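Local coordinates for protein malate dehydrogenase (Picrophilus torridus, PDB 4BGV) that probably catalyses the reversible NAD-dependent oxidation of malate to oxaloacetate, a step of the tricarboxylic acid cycle, at residues F32-G37 with F62-E67; D28-D33 with Y70-G75; V81-A86 with I101-S106. All blocks are in the same frame, centred on the assembly; numbering follows the deposited sequence.

Contact 1 of 3, residues F32-G37 with F62-E67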
# COMPACT_ATOMS: atom_id res chain seq x y z
N PHE A 32 19.65 -15.93 7.16
CA PHE A 32 20.81 -16.75 7.54
C PHE A 32 22.12 -15.99 7.32
O PHE A 32 22.28 -15.30 6.32
CB PHE A 32 20.83 -18.06 6.73
CG PHE A 32 19.59 -18.89 6.91
CD1 PHE A 32 18.42 -18.59 6.20
CD2 PHE A 32 19.58 -19.96 7.80
CE1 PHE A 32 17.27 -19.34 6.39
CE2 PHE A 32 18.44 -20.72 7.98
CZ PHE A 32 17.27 -20.42 7.28
N ASP A 33 23.05 -16.13 8.27
CA ASP A 33 24.36 -15.53 8.13
C ASP A 33 25.36 -16.26 9.02
O ASP A 33 25.04 -16.69 10.14
CB ASP A 33 24.36 -14.04 8.47
CG ASP A 33 25.54 -13.30 7.84
OD1 ASP A 33 26.66 -13.41 8.38
OD2 ASP A 33 25.37 -12.65 6.79
N ILE A 34 26.59 -16.39 8.52
CA ILE A 34 27.64 -17.09 9.22
C ILE A 34 28.15 -16.29 10.43
O ILE A 34 28.75 -16.86 11.34
CB ILE A 34 28.82 -17.40 8.26
CG1 ILE A 34 29.82 -18.36 8.90
CG2 ILE A 34 29.50 -16.11 7.81
CD1 ILE A 34 29.72 -19.77 8.36
N VAL A 35 27.90 -14.99 10.44
CA VAL A 35 28.33 -14.15 11.55
C VAL A 35 27.38 -14.26 12.74
O VAL A 35 26.20 -13.96 12.61
CB VAL A 35 28.45 -12.68 11.13
CG1 VAL A 35 28.79 -11.79 12.32
CG2 VAL A 35 29.51 -12.54 10.04
N ASP A 36 27.89 -14.68 13.89
CA ASP A 36 27.04 -14.91 15.06
C ASP A 36 26.27 -13.65 15.47
O ASP A 36 26.84 -12.57 15.61
CB ASP A 36 27.84 -15.46 16.24
CG ASP A 36 26.96 -15.89 17.40
OD1 ASP A 36 25.92 -16.55 17.15
OD2 ASP A 36 27.30 -15.57 18.55
N GLY A 37 24.96 -13.80 15.62
CA GLY A 37 24.10 -12.71 16.05
C GLY A 37 23.50 -11.85 14.95
O GLY A 37 22.46 -11.22 15.16
N PHE A 62 19.11 -16.87 11.83
CA PHE A 62 19.88 -18.02 12.30
C PHE A 62 21.36 -17.86 11.96
O PHE A 62 21.70 -17.29 10.93
CB PHE A 62 19.36 -19.30 11.65
CG PHE A 62 17.92 -19.57 11.95
CD1 PHE A 62 17.56 -20.22 13.12
CD2 PHE A 62 16.93 -19.13 11.08
CE1 PHE A 62 16.22 -20.47 13.41
CE2 PHE A 62 15.59 -19.37 11.36
CZ PHE A 62 15.23 -20.04 12.53
N CYS A 63 22.23 -18.39 12.83
CA CYS A 63 23.66 -18.37 12.56
C CYS A 63 24.09 -19.66 11.87
O CYS A 63 23.83 -20.75 12.38
CB CYS A 63 24.47 -18.16 13.85
SG CYS A 63 26.25 -18.10 13.57
N THR A 64 24.74 -19.53 10.72
CA THR A 64 25.16 -20.71 9.96
C THR A 64 26.64 -21.05 10.12
O THR A 64 27.21 -21.77 9.28
CB THR A 64 24.84 -20.55 8.48
OG1 THR A 64 25.34 -19.28 8.03
CG2 THR A 64 23.31 -20.61 8.26
N ALA A 65 27.27 -20.53 11.18
CA ALA A 65 28.62 -20.97 11.55
C ALA A 65 28.68 -22.49 11.58
O ALA A 65 29.66 -23.10 11.15
CB ALA A 65 29.02 -20.40 12.91
N ASP A 66 27.61 -23.11 12.08
CA ASP A 66 27.39 -24.52 11.88
C ASP A 66 26.35 -24.68 10.77
O ASP A 66 25.26 -24.10 10.84
CB ASP A 66 26.92 -25.21 13.15
CG ASP A 66 27.03 -26.72 13.06
OD1 ASP A 66 26.19 -27.34 12.36
OD2 ASP A 66 27.95 -27.29 13.67
N GLU A 67 26.68 -25.47 9.76
CA GLU A 67 25.79 -25.62 8.61
C GLU A 67 24.47 -26.32 8.92
O GLU A 67 23.51 -26.21 8.16
CB GLU A 67 26.53 -26.26 7.43
CG GLU A 67 27.55 -25.32 6.81
CD GLU A 67 27.70 -25.51 5.30
OE1 GLU A 67 27.06 -26.43 4.75
OE2 GLU A 67 28.45 -24.72 4.68

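Contact 2 of 3, residues D28-D33 with Y70-G75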
# COMPACT_ATOMS: atom_id res chain seq x y z
N ASP A 28 6.53 -15.35 5.07
CA ASP A 28 7.44 -15.45 6.21
C ASP A 28 8.88 -15.40 5.71
O ASP A 28 9.18 -15.86 4.61
CB ASP A 28 7.20 -16.76 6.97
CG ASP A 28 5.80 -16.81 7.58
OD1 ASP A 28 5.30 -15.76 8.05
OD2 ASP A 28 5.21 -17.91 7.61
N ILE A 29 9.77 -14.84 6.52
CA ILE A 29 11.12 -14.59 6.07
C ILE A 29 12.11 -15.14 7.08
O ILE A 29 12.10 -14.73 8.25
CB ILE A 29 11.34 -13.09 5.90
CG1 ILE A 29 10.41 -12.52 4.82
CG2 ILE A 29 12.79 -12.78 5.50
CD1 ILE A 29 9.84 -11.18 5.18
N TYR A 30 12.94 -16.09 6.65
CA TYR A 30 14.03 -16.62 7.48
C TYR A 30 15.38 -16.13 6.95
O TYR A 30 15.69 -16.30 5.76
CB TYR A 30 14.02 -18.15 7.50
CG TYR A 30 12.93 -18.77 8.37
CD1 TYR A 30 11.80 -18.06 8.73
CD2 TYR A 30 13.06 -20.07 8.85
CE1 TYR A 30 10.81 -18.62 9.53
CE2 TYR A 30 12.09 -20.65 9.64
CZ TYR A 30 10.97 -19.92 9.98
OH TYR A 30 9.98 -20.49 10.77
N ILE A 31 16.19 -15.53 7.83
CA ILE A 31 17.45 -14.92 7.41
C ILE A 31 18.60 -15.76 7.96
O ILE A 31 18.51 -16.25 9.09
CB ILE A 31 17.60 -13.45 7.93
CG1 ILE A 31 16.32 -12.65 7.66
CG2 ILE A 31 18.80 -12.75 7.29
CD1 ILE A 31 16.37 -11.25 8.23
N PHE A 32 19.65 -15.93 7.16
CA PHE A 32 20.81 -16.75 7.54
C PHE A 32 22.12 -15.99 7.32
O PHE A 32 22.28 -15.30 6.32
CB PHE A 32 20.83 -18.06 6.73
CG PHE A 32 19.59 -18.89 6.91
CD1 PHE A 32 18.42 -18.59 6.20
CD2 PHE A 32 19.58 -19.96 7.80
CE1 PHE A 32 17.27 -19.34 6.39
CE2 PHE A 32 18.44 -20.72 7.98
CZ PHE A 32 17.27 -20.42 7.28
N ASP A 33 23.05 -16.13 8.27
CA ASP A 33 24.36 -15.53 8.13
C ASP A 33 25.36 -16.26 9.02
O ASP A 33 25.04 -16.69 10.14
CB ASP A 33 24.36 -14.04 8.47
CG ASP A 33 25.54 -13.30 7.84
OD1 ASP A 33 26.66 -13.41 8.38
OD2 ASP A 33 25.37 -12.65 6.79
N TYR A 70 21.15 -24.54 8.46
CA TYR A 70 20.48 -24.40 7.17
C TYR A 70 19.25 -25.30 7.07
O TYR A 70 18.44 -25.14 6.16
CB TYR A 70 21.43 -24.72 6.02
CG TYR A 70 22.32 -23.58 5.59
CD1 TYR A 70 21.78 -22.41 5.07
CD2 TYR A 70 23.71 -23.68 5.66
CE1 TYR A 70 22.59 -21.37 4.65
CE2 TYR A 70 24.52 -22.65 5.23
CZ TYR A 70 23.96 -21.50 4.74
OH TYR A 70 24.76 -20.46 4.32
N ALA A 71 19.11 -26.25 7.99
CA ALA A 71 17.91 -27.08 8.06
C ALA A 71 16.63 -26.24 8.18
O ALA A 71 15.56 -26.65 7.72
CB ALA A 71 18.00 -28.10 9.22
N GLU A 72 16.76 -25.05 8.77
CA GLU A 72 15.66 -24.11 8.90
C GLU A 72 15.13 -23.54 7.58
O GLU A 72 14.08 -22.89 7.56
CB GLU A 72 16.04 -22.96 9.87
CG GLU A 72 16.31 -23.42 11.30
CD GLU A 72 15.04 -23.83 12.03
OE1 GLU A 72 13.95 -23.68 11.44
OE2 GLU A 72 15.14 -24.29 13.19
N MET A 73 15.81 -23.80 6.47
CA MET A 73 15.31 -23.39 5.15
C MET A 73 14.22 -24.32 4.63
O MET A 73 13.55 -23.98 3.66
CB MET A 73 16.44 -23.34 4.11
CG MET A 73 17.52 -22.31 4.40
SD MET A 73 18.58 -22.06 2.96
CE MET A 73 19.25 -23.70 2.70
N LYS A 74 14.04 -25.48 5.27
CA LYS A 74 13.07 -26.46 4.81
C LYS A 74 11.72 -25.83 4.47
O LYS A 74 11.17 -25.05 5.26
CB LYS A 74 12.89 -27.58 5.83
CG LYS A 74 12.45 -27.11 7.21
CD LYS A 74 12.33 -28.27 8.19
CE LYS A 74 11.98 -27.79 9.58
NZ LYS A 74 11.77 -28.93 10.51
N GLY A 75 11.20 -26.17 3.29
CA GLY A 75 9.90 -25.68 2.87
C GLY A 75 9.88 -24.26 2.32
O GLY A 75 8.81 -23.68 2.15

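Contact 3 of 3, residues V81-A86 with I101-S106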
# COMPACT_ATOMS: atom_id res chain seq x y z
N VAL A 81 20.00 -15.79 -2.56
CA VAL A 81 21.41 -15.94 -2.21
C VAL A 81 22.15 -14.60 -2.31
O VAL A 81 22.39 -14.10 -3.42
CB VAL A 81 22.09 -17.01 -3.09
CG1 VAL A 81 23.58 -17.19 -2.71
CG2 VAL A 81 21.35 -18.34 -2.97
N THR A 82 22.52 -14.02 -1.17
CA THR A 82 23.25 -12.75 -1.16
C THR A 82 24.57 -12.91 -0.44
O THR A 82 25.20 -11.93 -0.08
CB THR A 82 22.48 -11.62 -0.45
OG1 THR A 82 22.54 -11.81 0.97
CG2 THR A 82 21.03 -11.60 -0.88
N ALA A 83 24.99 -14.15 -0.22
CA ALA A 83 26.24 -14.43 0.46
C ALA A 83 27.37 -14.17 -0.53
O ALA A 83 27.17 -14.24 -1.73
CB ALA A 83 26.26 -15.87 0.94
N GLY A 84 28.55 -13.85 -0.03
CA GLY A 84 29.65 -13.57 -0.93
C GLY A 84 30.37 -12.30 -0.55
O GLY A 84 29.88 -11.52 0.27
N LEU A 85 31.52 -12.09 -1.17
CA LEU A 85 32.44 -11.05 -0.72
C LEU A 85 32.64 -9.97 -1.77
O LEU A 85 32.18 -10.10 -2.91
CB LEU A 85 33.78 -11.70 -0.35
CG LEU A 85 34.72 -10.97 0.60
CD1 LEU A 85 33.94 -10.34 1.74
CD2 LEU A 85 35.78 -11.93 1.15
N ALA A 86 33.34 -8.90 -1.39
CA ALA A 86 33.81 -7.87 -2.31
C ALA A 86 35.13 -7.30 -1.78
O ALA A 86 35.13 -6.35 -0.99
CB ALA A 86 32.78 -6.77 -2.46
N ILE A 101 32.63 -18.15 -6.35
CA ILE A 101 32.19 -19.42 -6.92
C ILE A 101 32.24 -20.52 -5.84
O ILE A 101 31.34 -21.35 -5.74
CB ILE A 101 33.03 -19.81 -8.17
CG1 ILE A 101 32.60 -18.96 -9.37
CG2 ILE A 101 32.84 -21.28 -8.51
CD1 ILE A 101 33.55 -19.04 -10.55
N GLY A 102 33.29 -20.49 -5.02
CA GLY A 102 33.44 -21.44 -3.94
C GLY A 102 32.32 -21.28 -2.92
O GLY A 102 31.81 -22.27 -2.40
N ILE A 103 31.96 -20.04 -2.62
CA ILE A 103 30.85 -19.77 -1.71
C ILE A 103 29.53 -20.30 -2.29
O ILE A 103 28.74 -20.93 -1.58
CB ILE A 103 30.76 -18.26 -1.38
CG1 ILE A 103 32.00 -17.81 -0.61
CG2 ILE A 103 29.51 -17.95 -0.57
CD1 ILE A 103 32.15 -16.30 -0.50
N MET A 104 29.32 -20.09 -3.58
CA MET A 104 28.10 -20.59 -4.23
C MET A 104 28.06 -22.11 -4.20
O MET A 104 27.00 -22.71 -4.03
CB MET A 104 27.99 -20.11 -5.68
CG MET A 104 27.87 -18.59 -5.87
SD MET A 104 26.43 -17.86 -5.05
CE MET A 104 27.17 -17.27 -3.54
N LYS A 105 29.23 -22.74 -4.37
CA LYS A 105 29.30 -24.20 -4.34
C LYS A 105 28.81 -24.73 -2.99
O LYS A 105 27.96 -25.62 -2.94
CB LYS A 105 30.72 -24.71 -4.69
CG LYS A 105 30.81 -26.24 -4.79
CD LYS A 105 32.11 -26.70 -5.47
CE LYS A 105 32.17 -28.23 -5.61
NZ LYS A 105 32.21 -28.92 -4.28
N SER A 106 29.33 -24.18 -1.89
CA SER A 106 28.92 -24.65 -0.58
C SER A 106 27.47 -24.26 -0.25
O SER A 106 26.74 -25.04 0.37
CB SER A 106 29.88 -24.18 0.52
OG SER A 106 29.77 -22.79 0.74

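Contact 1 of 3, residues F32-G37 with F62-E67
Phe-32 and Asp-33 run parallel to Phe-62 and Cys-63 as two neighbouring strand ends, held by two backbone hydrogen bonds. Asp-33 N gives its hydrogen to Phe-62 O (3.2 Å, 158° at the hydrogen). In return Thr-64 N donates to Asp-33 O at 2.9 Å, coming from above the carbonyl plane; Cys-63 CA lies 3.3 Å from the same oxygen, a CA-H...O contact. The Asp-33 carboxylate is claimed twice. OD1 takes Val-35 N on its anti lone pair (2.9 Å), an Asx turn that bends the chain as it leaves the strand, while OD2 accepts from Ala-10 N of the glycine-rich loop. With SG anti to the backbone N (chi1 -179°), the thiol of Cys-63 swings toward the chain ahead, where SG accepts from Ala-65 N at 3.6 Å and rests against Asp-36 CA. On the other face of the sheet the rings of Phe-32 and Phe-62 run alongside each other, planes 25° apart but barely overlapping, and Thr-64 CG2 meets the Phe-32 edge 3.8 Å from CD2. An acidic residue closing the second strand beside the glycine-rich loop is characteristic of NAD-binding Rossmann domains, consistent with Asp-33 binding NAD.

Contact 2 of 3, residues D28-D33 with Y70-G75
Phe-32 meets three side chains of the 3-10 segment that ends at Met-73 and lies against one face of the parallel Rossmann sheet. Met-73 CG sits over a face of the Phe-32 ring, 3.5 Å from CZ, and its sulfur follows above the same ring: SD is 4.8 Å from the centroid and 18° off the ring normal, a Met-aromatic contact at long range. Glu-72 CB touches the ring edge, 3.8 Å from CE2. The Tyr-70 ring is turned only 23° from that of Phe-32, yet the two are slid apart with centroids 5.8 Å from each other, so they hardly stack. Two residues back along the strand, Tyr-30 CD2 approaches the Glu-72 carbonyl oxygen to 3.3 Å without a hydrogen bond.

The second shell fixes these groups. Glu-72 O accepts from Lys-4 NZ, and Tyr-30 OH is hydrogen-bonded to Asp-58 OD2, which steadies the far end of that ring. Tyr-70 and Met-73 also pack on helix 93-114, through Ala-110 and Ile-111, and thus fill the layer between helix and sheet. Within the 3-10 segment Met-73 N donates to Tyr-70 O at 3.0 Å. Glu-72 folds back at chi2 (-72°), bringing its carboxylate beside the Tyr-30 ring, with OE1 4.0 Å from CE2.

Contact 3 of 3, residues V81-A86 with I101-S106
Ala-83 and Gly-84 share a peptide plane that turns one face to Ile-103 and Met-104; no aromatic ring takes part, and this peptide is the main flat group. Met-104 CE is 3.5 Å from Ala-83 O, and Ile-103 CD1 is 3.7 Å from Gly-84 CA. Both stand above the plane on the same side, CE beyond the oxygen and CD1 beyond Gly-84 CA. The carbonyl oxygen itself is held by a hydrogen bond from Thr-124 OG1, while Leu-85 N, in the next peptide, donates to Asn-100 OD1.

Around the plane the packing is aliphatic. Ala-83 CB meets Ile-103 CG2 at 4.1 Å, the isoleucine branch anti to its backbone N. Deeper down, Val-81 CG1 touches the sulfur and the terminal methyl of Met-104, with SD and CE each 3.7 Å away, the two side chains running antiparallel alongside one another. Bends at chi2 (-60°) and chi3 (97°) curl the methionine so that its methyl is wedged between the valine and the Ala-83 carbonyl. Met-104 also packs on Met-130 and Ala-133 of helix 127-138.

No hydrogen bond joins 81-86 to 101-106: the contact is van der Waals alone, and the polar tie of helix 93-114 to the loop is made one turn earlier by Asn-100. Asn-100 and Thr-124, which holds the Ala-83 carbonyl, are both probable NAD ligands, consistent with a loop bordering the cofactor site.

All three contacts belong to the NAD-binding Rossmann domain. Contacts 1 and 2 start from the same strand, 28-33, share Phe-32 and Asp-33, and have centres about 11 Å apart: contact 1 joins it edgewise to the outermost strand 59-63, contact 2 packs against the face that carries Tyr-30 and Phe-32. They touch where Phe-62 packs on Tyr-30 and Glu-72. Contact 3 comes later in the chain, after strand 78-81, its centre about 14 Å from that of contact 1 and about 17 Å from that of contact 2, and touches neither. Helix 93-114 still links it to contact 2, packing on Tyr-70 and Met-73. Contacts 1 and 3 lie at strand ends beside probable cofactor ligands.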